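PDB 6SUD: reducing-end xylose-releasing exo-oligoxylanase Rex8A from Paenibacillus barcinonensis, which hydrolyses xylooligosaccharides, including branched ones, from their reducing ends and releases xylose during the depolymerisation of xylan. Local coordinates for residues H261-A266 / Y305-I310; A319-G324 / R359-C364; V269-A274 / N329-L334. The protein carries 1 engineered substitution. All blocks are in the same frame, centred on the assembly; numbering follows the deposited sequence.

Contact 1 of 3, residues H261-A266 / Y305-I310; sequences HFYSDA and YRRYTI. With XYP (beta-D-xylopyranose), chain J; XYP (beta-D-xylopyranose), chain K.
F262 and Y308 pair their backbones as a single antiparallel bridge of the hydrogen-bonded kind: F262 N donates a hydrogen bond to Y308 O (2.8 Å) and Y308 N returns a longer bond to F262 O (3.2 Å). F262 O has a second donor, a water that also bonds to R306 O and so carries the link between the two segments to R306, two residues before Y308. On the side-chain level the weight falls on Y263 and R307. The guanidinium of R307 lies flat on one face of the Y263 ring, the planes 20° apart and CZ 3.6 Å from the ring centroid, a cation-pi stack in which NH2 sits over the middle of the ring while NH1 reaches back over CG. With CG of R307 anti to the backbone N (chi1 -176°), the chain first runs out extended and then bends at chi3, which turns the flat head onto the tyrosine. One residue before F262, H261 rests CB against Y308 O (3.3 Å) and brings ND1 alongside the CG2 methyl of T309 (3.9 Å). A second water joins H261 ND1 to I310 N. F262 and Y308 touch more loosely, CD2 to CD2 at 4.3 Å. The loop 261-266 then runs on to D265, the inferred proton acceptor, whose OD1 accepts a hydrogen bond from O2 of the xylose of chain K (2.8 Å), while its backbone N is bonded to E242. The charge of R307 is thus shared between the pi face of Y263 and a salt bridge from NE to E317; this pairing probably limits the guanidinium's rotation and covers one face of Y263, which directly precedes the pocket residues S264 and D265.

Contact 2 of 3, residues A319-G324 / R359-C364; sequences AAHPVG and RYYDNC. Engineered in segment 319-324: A320 (natural residue Leu). With XYP (beta-D-xylopyranose), chain J.
D362, H321 and Y361 supply most of the surface buried where the N-terminus of helix 322-331 meets helix 359-373. The carboxylate of D362, with CG beside the backbone N (chi1 -63°), reaches across to helix 322-331 and divides its oxygens. OD1 accepts a hydrogen bond from H321 ND1 (2.8 Å), meeting it close to the imidazole plane but from above its own carboxylate plane, and also forms a salt bridge with R354. OD2 accepts the backbone N-H of G324 (3.0 Å) on its anti side. H321 occupies the N-cap position of helix 322-331, and D362 reaches that helix's first turn from a second helix of the (alpha/alpha)6 barrel of glycoside hydrolase family 8. Y361 holds the imidazole from one face: its CB stands over the ring centre at 3.7 Å, a CH-pi contact, and its ring turns an edge toward the same face in an offset edge-to-face pair, planes 61° apart. The CB of the engineered A320 lies over the opposite face. H321 NE2 shares a hydrogen bond with O1 of the xylose of chain J (2.6 Å), whose C5 covers one face of the Y361 ring; the Y361 hydroxyl is bonded to S264 O.

Contact 3 of 3, residues V269-A274 / N329-L334; sequences VAANVA and NAMASL
No ring or side-chain amide takes part where A271 and A274 meet M331, A332 and L334, and the flat groups at the interface are peptide units approached by methyls and methylenes. The carbonyl oxygen of M331 is touched by the CB methyl of A274 at 3.3 Å, and in return the terminal methyl CE of M331 comes to 3.7 Å from the carbonyl oxygen of A271. Placed anti to the backbone N (chi1 -173°), CG of M331 begins an extended chain that passes alongside A271, where SD lies 3.9 Å from the alanine CB. One turn further along helix 268-280, A274 packs its methyl against CA of A332 (3.8 Å) and CB of L334, the latter also lying beside A274 O (3.7 Å). A270 completes the row with a longer methyl-to-methyl contact to A332. Three alanines on one side of the helix bring backbones close, with A274 and A332 CA atoms 5.0 Å apart, where helix 322-331 gives way to a 3-10 turn. Helix 285-297 adjoins at A270 and A332, and helix 359-373 at M331 and L334. With no hydrogen bond between the two segments, cohesion here rests on van der Waals packing of small apolar groups in the helical core.

Along the chain, contact 1 closes before contact 2 opens, whereas contact 3 alternates with both, beginning on helix 268-280, between the two segments of contact 1, and ending past the first segment of contact 2. The centres stand about 13 Å (contacts 1 and 2), 16 Å (1 and 3) and 15 Å (2 and 3) apart. Contacts 1 and 2 touch directly, partly through a probable backbone hydrogen bond from A319 N to Y305 O, and both touch the xylose of chain J. Contacts 2 and 3 share helix 322-331, its start lying at the sugar and its end in the core. Contacts 1 and 2 thus line the sugar site, while contact 3 packs helices farther from it.

Contact 1 of 3, residues H261-A266 / Y305-I310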
loop_
_atom_site.group_PDB
_atom_site.type_symbol
_atom_site.label_atom_id
_atom_site.label_comp_id
_atom_site.label_asym_id
_atom_site.label_seq_id
_atom_site.Cartn_x
_atom_site.Cartn_y
_atom_site.Cartn_z
ATOM N N HIS A 261 -14.915 -1.718 11.681
ATOM C CA HIS A 261 -14.658 -0.336 12.150
ATOM C C HIS A 261 -13.442 0.267 11.459
ATOM O O HIS A 261 -12.738 -0.455 10.721
ATOM C CB HIS A 261 -14.509 -0.330 13.664
ATOM C CG HIS A 261 -15.637 -1.033 14.326
ATOM N ND1 HIS A 261 -16.943 -0.582 14.227
ATOM C CD2 HIS A 261 -15.674 -2.161 15.068
ATOM C CE1 HIS A 261 -17.737 -1.398 14.896
ATOM N NE2 HIS A 261 -16.980 -2.369 15.431
ATOM N N PHE A 262 -13.210 1.558 11.721
ATOM C CA PHE A 262 -12.059 2.312 11.176
ATOM C C PHE A 262 -10.860 2.106 12.103
ATOM O O PHE A 262 -10.826 2.681 13.209
ATOM C CB PHE A 262 -12.415 3.785 10.985
ATOM C CG PHE A 262 -11.345 4.563 10.264
ATOM C CD1 PHE A 262 -11.207 4.476 8.885
ATOM C CD2 PHE A 262 -10.458 5.356 10.962
ATOM C CE1 PHE A 262 -10.221 5.197 8.220
ATOM C CE2 PHE A 262 -9.462 6.055 10.306
ATOM C CZ PHE A 262 -9.342 5.979 8.934
ATOM N N TYR A 263 -9.928 1.270 11.649
ATOM C CA TYR A 263 -8.682 0.860 12.344
ATOM C C TYR A 263 -7.607 0.615 11.273
ATOM O O TYR A 263 -7.856 0.869 10.093
ATOM C CB TYR A 263 -8.942 -0.375 13.207
ATOM C CG TYR A 263 -8.082 -0.515 14.442
ATOM C CD1 TYR A 263 -8.070 0.470 15.418
ATOM C CD2 TYR A 263 -7.312 -1.650 14.651
ATOM C CE1 TYR A 263 -7.299 0.337 16.564
ATOM C CE2 TYR A 263 -6.535 -1.798 15.792
ATOM C CZ TYR A 263 -6.532 -0.802 16.749
ATOM O OH TYR A 263 -5.760 -0.965 17.864
ATOM N N SER A 264 -6.458 0.081 11.687
ATOM C CA SER A 264 -5.153 0.037 10.963
ATOM C C SER A 264 -5.269 -0.180 9.444
ATOM O O SER A 264 -4.682 0.619 8.714
ATOM C CB SER A 264 -4.288 -1.018 11.571
ATOM O OG SER A 264 -4.186 -0.811 12.967
ATOM N N ASP A 265 -5.953 -1.221 8.963
ATOM C CA ASP A 265 -6.016 -1.500 7.498
ATOM C C ASP A 265 -6.594 -0.279 6.765
ATOM O O ASP A 265 -5.982 0.191 5.756
ATOM C CB ASP A 265 -6.864 -2.734 7.174
ATOM C CG ASP A 265 -6.121 -4.055 7.218
ATOM O OD1 ASP A 265 -5.206 -4.200 8.053
ATOM O OD2 ASP A 265 -6.487 -4.940 6.424
ATOM N N ALA A 266 -7.725 0.233 7.266
ATOM C CA ALA A 266 -8.567 1.234 6.567
ATOM C C ALA A 266 -7.841 2.576 6.432
ATOM O O ALA A 266 -8.282 3.395 5.602
ATOM C CB ALA A 266 -9.899 1.392 7.255
ATOM N N TYR A 305 -6.178 9.898 18.762
ATOM C CA TYR A 305 -6.782 9.028 17.720
ATOM C C TYR A 305 -7.256 7.725 18.374
ATOM O O TYR A 305 -6.498 7.109 19.138
ATOM C CB TYR A 305 -5.768 8.732 16.618
ATOM C CG TYR A 305 -5.482 9.822 15.621
ATOM C CD1 TYR A 305 -6.313 10.921 15.456
ATOM C CD2 TYR A 305 -4.376 9.722 14.795
ATOM C CE1 TYR A 305 -6.052 11.892 14.501
ATOM C CE2 TYR A 305 -4.107 10.673 13.826
ATOM C CZ TYR A 305 -4.957 11.756 13.669
ATOM O OH TYR A 305 -4.680 12.696 12.721
ATOM N N ARG A 306 -8.484 7.307 18.079
ATOM C CA ARG A 306 -9.090 6.070 18.624
ATOM C C ARG A 306 -9.401 5.112 17.472
ATOM O O ARG A 306 -9.127 5.455 16.302
ATOM C CB ARG A 306 -10.393 6.391 19.359
ATOM C CG ARG A 306 -10.322 7.587 20.293
ATOM C CD ARG A 306 -9.408 7.338 21.462
ATOM N NE ARG A 306 -9.495 8.450 22.401
ATOM C CZ ARG A 306 -10.394 8.564 23.378
ATOM N NH1 ARG A 306 -11.304 7.620 23.585
ATOM N NH2 ARG A 306 -10.370 9.632 24.156
ATOM N N ARG A 307 -9.942 3.949 17.797
ATOM C CA ARG A 307 -10.771 3.176 16.843
ATOM C C ARG A 307 -12.080 3.952 16.696
ATOM O O ARG A 307 -12.524 4.524 17.686
ATOM C CB ARG A 307 -11.029 1.758 17.358
ATOM C CG ARG A 307 -11.788 0.871 16.381
ATOM C CD ARG A 307 -12.208 -0.431 17.058
ATOM N NE ARG A 307 -11.071 -1.208 17.543
ATOM C CZ ARG A 307 -10.387 -2.116 16.843
ATOM N NH1 ARG A 307 -10.709 -2.403 15.593
ATOM N NH2 ARG A 307 -9.364 -2.743 17.395
ATOM N N TYR A 308 -12.686 3.968 15.511
ATOM C CA TYR A 308 -13.963 4.690 15.279
ATOM C C TYR A 308 -14.924 3.777 14.528
ATOM O O TYR A 308 -14.467 2.983 13.735
ATOM C CB TYR A 308 -13.759 5.973 14.468
ATOM C CG TYR A 308 -12.830 6.988 15.091
ATOM C CD1 TYR A 308 -13.300 7.968 15.955
ATOM C CD2 TYR A 308 -11.476 6.976 14.803
ATOM C CE1 TYR A 308 -12.432 8.887 16.531
ATOM C CE2 TYR A 308 -10.604 7.898 15.359
ATOM C CZ TYR A 308 -11.087 8.866 16.216
ATOM O OH TYR A 308 -10.211 9.742 16.794
ATOM N N THR A 309 -16.222 3.909 14.780
ATOM C CA THR A 309 -17.234 3.304 13.883
ATOM C C THR A 309 -17.167 4.127 12.596
ATOM O O THR A 309 -16.631 5.246 12.654
ATOM C CB THR A 309 -18.636 3.278 14.494
ATOM O OG1 THR A 309 -19.071 4.640 14.572
ATOM C CG2 THR A 309 -18.682 2.574 15.833
ATOM N N ILE A 310 -17.691 3.648 11.476
ATOM C CA ILE A 310 -17.522 4.416 10.205
ATOM C C ILE A 310 -18.399 5.677 10.236
ATOM O O ILE A 310 -18.074 6.599 9.457
ATOM C CB ILE A 310 -17.723 3.565 8.935
ATOM C CG1 ILE A 310 -19.134 2.986 8.836
ATOM C CG2 ILE A 310 -16.638 2.499 8.836
ATOM C CD1 ILE A 310 -19.431 2.308 7.537
HETATM O O1 XYP J . -0.217 -3.806 13.517
HETATM C C1 XYP J . -0.507 -3.769 12.114
HETATM C C2 XYP J . 0.264 -4.906 11.448
HETATM C C3 XYP J . 0.003 -4.839 9.968
HETATM C C4 XYP J . -1.477 -5.003 9.702
HETATM C C5 XYP J . -2.280 -3.977 10.489
HETATM O O2 XYP J . 1.689 -4.847 11.656
HETATM O O3 XYP J . 0.738 -5.873 9.312
HETATM O O4 XYP J . -1.657 -4.853 8.290
HETATM O O5 XYP J . -1.916 -3.984 11.881
HETATM O O1 XYP K . -1.909 -8.154 9.279
HETATM C C1 XYP K . -1.976 -8.248 7.838
HETATM C C2 XYP K . -2.437 -6.958 7.156
HETATM C C3 XYP K . -2.610 -7.141 5.653
HETATM C C4 XYP K . -1.636 -8.203 5.157
HETATM C C5 XYP K . -0.387 -8.182 6.030
HETATM O O2 XYP K . -3.643 -6.454 7.744
HETATM O O3 XYP K . -2.415 -5.859 5.033
HETATM O O4 XYP K . -2.260 -9.487 5.240
HETATM O O5 XYP K . -0.663 -8.567 7.376
HETATM O O HOH W 1 -18.204 0.763 11.858
HETATM O O HOH W 2 -8.464 4.106 13.996
#

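Contact 2 of 3, residues A319-G324 / R359-C364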
loop_
_atom_site.group_PDB
_atom_site.type_symbol
_atom_site.label_atom_id
_atom_site.label_comp_id
_atom_site.label_asym_id
_atom_site.label_seq_id
_atom_site.Cartn_x
_atom_site.Cartn_y
_atom_site.Cartn_z
ATOM N N ALA A 319 -5.992 4.267 18.776
ATOM C CA ALA A 319 -5.362 3.732 17.549
ATOM C C ALA A 319 -4.060 3.044 17.964
ATOM O O ALA A 319 -3.310 3.630 18.766
ATOM C CB ALA A 319 -5.116 4.834 16.553
ATOM N N ALA A 320 -3.791 1.849 17.442
ATOM C CA ALA A 320 -2.497 1.157 17.638
ATOM C C ALA A 320 -1.417 1.901 16.852
ATOM O O ALA A 320 -0.287 1.942 17.330
ATOM C CB ALA A 320 -2.574 -0.296 17.232
ATOM N N HIS A 321 -1.753 2.478 15.695
ATOM C CA HIS A 321 -0.770 3.123 14.787
ATOM C C HIS A 321 -1.199 4.552 14.481
ATOM O O HIS A 321 -1.563 4.847 13.351
ATOM C CB HIS A 321 -0.578 2.280 13.511
ATOM C CG HIS A 321 -0.157 0.883 13.815
ATOM N ND1 HIS A 321 1.062 0.594 14.420
ATOM C CD2 HIS A 321 -0.803 -0.293 13.660
ATOM C CE1 HIS A 321 1.140 -0.710 14.617
ATOM N NE2 HIS A 321 0.009 -1.274 14.140
ATOM N N PRO A 322 -1.122 5.495 15.449
ATOM C CA PRO A 322 -1.619 6.856 15.215
ATOM C C PRO A 322 -0.758 7.710 14.273
ATOM O O PRO A 322 -1.297 8.610 13.631
ATOM C CB PRO A 322 -1.645 7.444 16.636
ATOM C CG PRO A 322 -0.502 6.741 17.320
ATOM C CD PRO A 322 -0.598 5.313 16.813
ATOM N N VAL A 323 0.549 7.440 14.213
ATOM C CA VAL A 323 1.477 8.104 13.253
ATOM C C VAL A 323 1.105 7.641 11.835
ATOM O O VAL A 323 1.040 8.502 10.931
ATOM C CB VAL A 323 2.951 7.858 13.628
ATOM C CG1 VAL A 323 3.930 8.295 12.537
ATOM C CG2 VAL A 323 3.266 8.564 14.941
ATOM N N GLY A 324 0.817 6.353 11.649
ATOM C CA GLY A 324 0.300 5.799 10.382
ATOM C C GLY A 324 -0.969 6.505 9.928
ATOM O O GLY A 324 -1.055 6.942 8.751
ATOM N N ARG A 359 6.605 0.104 15.707
ATOM C CA ARG A 359 6.967 1.187 14.756
ATOM C C ARG A 359 6.738 0.788 13.300
ATOM O O ARG A 359 6.563 1.707 12.478
ATOM C CB ARG A 359 8.435 1.580 14.916
ATOM C CG ARG A 359 9.419 0.450 14.647
ATOM C CD ARG A 359 10.837 0.938 14.855
ATOM N NE ARG A 359 11.844 -0.065 14.573
ATOM C CZ ARG A 359 12.254 -1.004 15.428
ATOM N NH1 ARG A 359 11.725 -1.096 16.639
ATOM N NH2 ARG A 359 13.193 -1.859 15.057
ATOM N N TYR A 360 6.767 -0.506 12.990
ATOM C CA TYR A 360 6.805 -1.014 11.597
ATOM C C TYR A 360 5.692 -0.369 10.763
ATOM O O TYR A 360 5.996 0.280 9.746
ATOM C CB TYR A 360 6.720 -2.539 11.583
ATOM C CG TYR A 360 6.155 -3.151 10.327
ATOM C CD1 TYR A 360 6.919 -3.274 9.179
ATOM C CD2 TYR A 360 4.862 -3.643 10.303
ATOM C CE1 TYR A 360 6.395 -3.840 8.027
ATOM C CE2 TYR A 360 4.327 -4.233 9.171
ATOM C CZ TYR A 360 5.101 -4.339 8.031
ATOM O OH TYR A 360 4.561 -4.934 6.927
ATOM N N TYR A 361 4.434 -0.549 11.162
ATOM C CA TYR A 361 3.283 -0.151 10.310
ATOM C C TYR A 361 3.238 1.379 10.152
ATOM O O TYR A 361 3.084 1.925 9.033
ATOM C CB TYR A 361 1.986 -0.718 10.879
ATOM C CG TYR A 361 0.816 -0.547 9.948
ATOM C CD1 TYR A 361 0.783 -1.194 8.720
ATOM C CD2 TYR A 361 -0.266 0.229 10.309
ATOM C CE1 TYR A 361 -0.292 -1.037 7.862
ATOM C CE2 TYR A 361 -1.348 0.395 9.464
ATOM C CZ TYR A 361 -1.361 -0.241 8.235
ATOM O OH TYR A 361 -2.450 -0.085 7.430
ATOM N N ASP A 362 3.385 2.096 11.253
ATOM C CA ASP A 362 3.402 3.581 11.231
ATOM C C ASP A 362 4.456 4.067 10.227
ATOM O O ASP A 362 4.185 4.989 9.461
ATOM C CB ASP A 362 3.732 4.140 12.616
ATOM C CG ASP A 362 2.696 3.802 13.672
ATOM O OD1 ASP A 362 2.826 2.743 14.299
ATOM O OD2 ASP A 362 1.758 4.604 13.851
ATOM N N ASN A 363 5.661 3.496 10.304
ATOM C CA ASN A 363 6.852 3.984 9.561
ATOM C C ASN A 363 6.725 3.642 8.070
ATOM O O ASN A 363 7.222 4.431 7.243
ATOM C CB ASN A 363 8.129 3.440 10.193
ATOM C CG ASN A 363 8.455 4.165 11.482
ATOM O OD1 ASN A 363 7.732 5.077 11.882
ATOM N ND2 ASN A 363 9.552 3.796 12.119
ATOM N N CYS A 364 6.076 2.533 7.722
ATOM C CA CYS A 364 5.790 2.205 6.297
ATOM C C CYS A 364 4.883 3.298 5.708
ATOM O O CYS A 364 5.260 3.910 4.675
ATOM C CB CYS A 364 5.182 0.815 6.144
ATOM S SG CYS A 364 6.357 -0.527 6.489
HETATM O O1 XYP J . -0.217 -3.806 13.517
HETATM C C1 XYP J . -0.507 -3.769 12.114
HETATM C C2 XYP J . 0.264 -4.906 11.448
HETATM C C3 XYP J . 0.003 -4.839 9.968
HETATM C C4 XYP J . -1.477 -5.003 9.702
HETATM C C5 XYP J . -2.280 -3.977 10.489
HETATM O O2 XYP J . 1.689 -4.847 11.656
HETATM O O3 XYP J . 0.738 -5.873 9.312
HETATM O O4 XYP J . -1.657 -4.853 8.290
HETATM O O5 XYP J . -1.916 -3.984 11.881
#

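Contact 3 of 3, residues V269-A274 / N329-L334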
loop_
_atom_site.group_PDB
_atom_site.type_symbol
_atom_site.label_atom_id
_atom_site.label_comp_id
_atom_site.label_asym_id
_atom_site.label_seq_id
_atom_site.Cartn_x
_atom_site.Cartn_y
_atom_site.Cartn_z
ATOM N N VAL A 269 -6.826 3.617 2.806
ATOM C CA VAL A 269 -7.811 4.043 1.782
ATOM C C VAL A 269 -7.572 5.506 1.395
ATOM O O VAL A 269 -7.604 5.787 0.181
ATOM C CB VAL A 269 -9.271 3.877 2.222
ATOM C CG1 VAL A 269 -10.167 4.501 1.173
ATOM C CG2 VAL A 269 -9.604 2.422 2.498
ATOM N N ALA A 270 -7.403 6.401 2.371
ATOM C CA ALA A 270 -7.274 7.856 2.116
ATOM C C ALA A 270 -6.023 8.090 1.278
ATOM O O ALA A 270 -6.057 8.980 0.415
ATOM C CB ALA A 270 -7.179 8.654 3.393
ATOM N N ALA A 271 -4.972 7.328 1.553
ATOM C CA ALA A 271 -3.670 7.411 0.860
ATOM C C ALA A 271 -3.839 6.934 -0.588
ATOM O O ALA A 271 -3.339 7.593 -1.482
ATOM C CB ALA A 271 -2.634 6.583 1.576
ATOM N N ASN A 272 -4.529 5.815 -0.779
ATOM C CA ASN A 272 -4.698 5.116 -2.082
ATOM C C ASN A 272 -5.537 5.962 -3.040
ATOM O O ASN A 272 -5.181 6.081 -4.237
ATOM C CB ASN A 272 -5.369 3.760 -1.879
ATOM C CG ASN A 272 -4.475 2.727 -1.231
ATOM O OD1 ASN A 272 -3.244 2.853 -1.247
ATOM N ND2 ASN A 272 -5.094 1.704 -0.655
ATOM N N VAL A 273 -6.647 6.487 -2.540
ATOM C CA VAL A 273 -7.534 7.383 -3.337
ATOM C C VAL A 273 -6.764 8.650 -3.733
ATOM O O VAL A 273 -6.870 9.067 -4.875
ATOM C CB VAL A 273 -8.815 7.705 -2.560
ATOM C CG1 VAL A 273 -9.591 6.454 -2.236
ATOM C CG2 VAL A 273 -8.553 8.450 -1.276
ATOM N N ALA A 274 -6.000 9.247 -2.816
ATOM C CA ALA A 274 -5.186 10.458 -3.084
ATOM C C ALA A 274 -4.168 10.197 -4.201
ATOM O O ALA A 274 -3.989 11.080 -5.039
ATOM C CB ALA A 274 -4.471 10.889 -1.842
ATOM N N ASN A 329 -3.747 10.551 6.445
ATOM C CA ASN A 329 -4.568 11.794 6.474
ATOM C C ASN A 329 -3.817 12.916 5.749
ATOM O O ASN A 329 -4.456 13.682 5.030
ATOM C CB ASN A 329 -4.920 12.219 7.903
ATOM C CG ASN A 329 -5.936 11.315 8.574
ATOM O OD1 ASN A 329 -6.724 10.640 7.905
ATOM N ND2 ASN A 329 -5.956 11.324 9.901
ATOM N N ALA A 330 -2.506 13.028 5.959
ATOM C CA ALA A 330 -1.661 14.046 5.297
ATOM C C ALA A 330 -1.558 13.717 3.803
ATOM O O ALA A 330 -1.623 14.636 2.984
ATOM C CB ALA A 330 -0.317 14.117 5.976
ATOM N N MET A 331 -1.460 12.439 3.454
ATOM C CA MET A 331 -1.285 12.018 2.041
ATOM C C MET A 331 -2.542 12.374 1.232
ATOM O O MET A 331 -2.405 12.594 0.009
ATOM C CB MET A 331 -0.969 10.526 1.946
ATOM C CG MET A 331 -0.619 10.080 0.540
ATOM S SD MET A 331 0.463 8.658 0.479
ATOM C CE MET A 331 0.306 8.234 -1.258
ATOM N N ALA A 332 -3.696 12.498 1.904
ATOM C CA ALA A 332 -4.984 12.912 1.300
ATOM C C ALA A 332 -4.874 14.333 0.731
ATOM O O ALA A 332 -5.753 14.702 -0.061
ATOM C CB ALA A 332 -6.102 12.826 2.304
ATOM N N SER A 333 -3.837 15.092 1.111
ATOM C CA SER A 333 -3.585 16.466 0.597
ATOM C C SER A 333 -3.204 16.451 -0.891
ATOM O O SER A 333 -3.324 17.527 -1.524
ATOM C CB SER A 333 -2.596 17.192 1.433
ATOM O OG SER A 333 -3.178 17.484 2.706
ATOM N N LEU A 334 -2.778 15.313 -1.459
ATOM C CA LEU A 334 -2.619 15.210 -2.938
ATOM C C LEU A 334 -3.956 15.509 -3.633
ATOM O O LEU A 334 -3.907 15.966 -4.789
ATOM C CB LEU A 334 -2.090 13.834 -3.357
ATOM C CG LEU A 334 -0.599 13.594 -3.152
ATOM C CD1 LEU A 334 -0.250 12.129 -3.373
ATOM C CD2 LEU A 334 0.231 14.485 -4.049
#